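RNA-binding protein RO60 (Deinococcus radiodurans, PDB 2NVO) binds several small RNAs that accumulate during recovery from ultraviolet irradiation and contributes to the bacterium's resistance to that radiation. Local coordinates at residues G471-H474 with P475-L479. Numbering follows the deposited sequence.
Sequences GQVH and PTVAL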
loop_
_atom_site.group_PDB
_atom_site.type_symbol
_atom_site.label_atom_id
_atom_site.label_comp_id
_atom_site.label_asym_id
_atom_site.label_seq_id
_atom_site.Cartn_x
_atom_site.Cartn_y
_atom_site.Cartn_z
ATOM N N GLY A 471 -2.659 15.038 -28.196
ATOM C CA GLY A 471 -3.457 15.359 -29.359
ATOM C C GLY A 471 -3.610 16.869 -29.476
ATOM O O GLY A 471 -2.965 17.620 -28.747
ATOM N N GLN A 472 -4.477 17.310 -30.377
ATOM C CA GLN A 472 -4.673 18.738 -30.612
ATOM C C GLN A 472 -5.496 19.408 -29.502
ATOM O O GLN A 472 -5.426 20.622 -29.324
ATOM C CB GLN A 472 -5.339 18.956 -31.974
ATOM C CG GLN A 472 -4.435 18.679 -33.172
ATOM C CD GLN A 472 -3.536 19.862 -33.517
ATOM O OE1 GLN A 472 -2.489 20.077 -32.886
ATOM N NE2 GLN A 472 -3.938 20.635 -34.529
ATOM N N VAL A 473 -6.275 18.622 -28.761
ATOM C CA VAL A 473 -7.042 19.166 -27.635
ATOM C C VAL A 473 -6.522 18.621 -26.312
ATOM O O VAL A 473 -6.310 17.417 -26.181
ATOM C CB VAL A 473 -8.550 18.854 -27.769
ATOM C CG1 VAL A 473 -9.318 19.453 -26.613
ATOM C CG2 VAL A 473 -9.095 19.389 -29.085
ATOM N N HIS A 474 -6.283 19.490 -25.339
ATOM C CA HIS A 474 -5.808 19.016 -24.048
ATOM C C HIS A 474 -6.988 18.443 -23.276
ATOM O O HIS A 474 -8.118 18.913 -23.436
ATOM C CB HIS A 474 -5.141 20.130 -23.248
ATOM C CG HIS A 474 -4.396 19.638 -22.040
ATOM N ND1 HIS A 474 -4.964 19.583 -20.786
ATOM C CD2 HIS A 474 -3.133 19.163 -21.902
ATOM C CE1 HIS A 474 -4.083 19.099 -19.924
ATOM N NE2 HIS A 474 -2.964 18.842 -20.578
ATOM N N PRO A 475 -6.734 17.411 -22.454
ATOM C CA PRO A 475 -7.812 16.842 -21.643
ATOM C C PRO A 475 -8.529 17.872 -20.771
ATOM O O PRO A 475 -9.683 17.630 -20.463
ATOM C CB PRO A 475 -7.086 15.815 -20.772
ATOM C CG PRO A 475 -5.951 15.340 -21.659
ATOM C CD PRO A 475 -5.496 16.608 -22.374
ATOM N N THR A 476 -7.868 18.954 -20.353
ATOM C CA THR A 476 -8.538 19.968 -19.531
ATOM C C THR A 476 -9.679 20.635 -20.308
ATOM O O THR A 476 -10.773 20.823 -19.790
ATOM C CB THR A 476 -7.561 21.058 -18.971
ATOM O OG1 THR A 476 -6.787 21.639 -20.029
ATOM C CG2 THR A 476 -6.623 20.467 -17.936
ATOM N N VAL A 477 -9.396 21.007 -21.551
ATOM C CA VAL A 477 -10.400 21.558 -22.454
ATOM C C VAL A 477 -11.500 20.527 -22.718
ATOM O O VAL A 477 -12.700 20.845 -22.674
ATOM C CB VAL A 477 -9.744 22.021 -23.778
ATOM C CG1 VAL A 477 -10.785 22.274 -24.852
ATOM C CG2 VAL A 477 -8.888 23.252 -23.540
ATOM N N ALA A 478 -11.086 19.284 -22.958
ATOM C CA ALA A 478 -12.031 18.182 -23.127
ATOM C C ALA A 478 -13.007 18.073 -21.965
ATOM O O ALA A 478 -14.209 17.966 -22.174
ATOM C CB ALA A 478 -11.292 16.844 -23.339
ATOM N N LEU A 479 -12.490 18.084 -20.740
ATOM C CA LEU A 479 -13.345 17.944 -19.571
ATOM C C LEU A 479 -14.325 19.116 -19.420
ATOM O O LEU A 479 -15.480 18.915 -19.025
ATOM C CB LEU A 479 -12.510 17.798 -18.304
ATOM C CG LEU A 479 -11.800 16.443 -18.139
ATOM C CD1 LEU A 479 -10.711 16.548 -17.082
ATOM C CD2 LEU A 479 -12.823 15.372 -17.770
#
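His474 and Ala478 make the first turn of a helix: Ala478 N donates to His474 O at 3.0 Å, closing that turn. The next rung, Leu479 N to Pro475 O, follows at 2.9 Å. Residues 471-474 arrive as irregular loop and run straight into the helix, with His474 as N-cap and Pro475 in the first helical position, where it has no amide hydrogen that would need a partner.

The cap itself is an imidazole. The CG of His474 is anti to the backbone N (chi1 -168°), beside the carbonyl carbon, and the ring's turn about the CB-CG bond brings ND1 to the amide of Thr476. That bond, Thr476 N to His474 ND1, is 3.0 Å long and close to linear, although the donor sits 29° out of the ring plane. His474 ND1 also shares a hydrogen bond with Thr476 OG1 at 2.9 Å, the hydroxyl lying oblique to the ring. Two bonds thus fix how the ring is turned, and Thr476 CG2 packs beside ND1 and CE1. Over one face of the ring stands Pro475 CD, 3.4 Å from its centroid, a CH-pi contact that braces the imidazole against the pyrrolidine. One residue earlier, Val473 CG1 meets Val477 CG1 at 3.6 Å, the two side chains crossing at about a right angle and tying the incoming loop to the helix by apolar contact.

In the VWFA-like domain this cap starts helix 475-486 after strand 459-464. Pro475 and Leu479 pack on Leu492 of strand 491-496 and Met512 of strand 512-517, while Ala478 rests on Ile447 and Leu448 of helix 445-452.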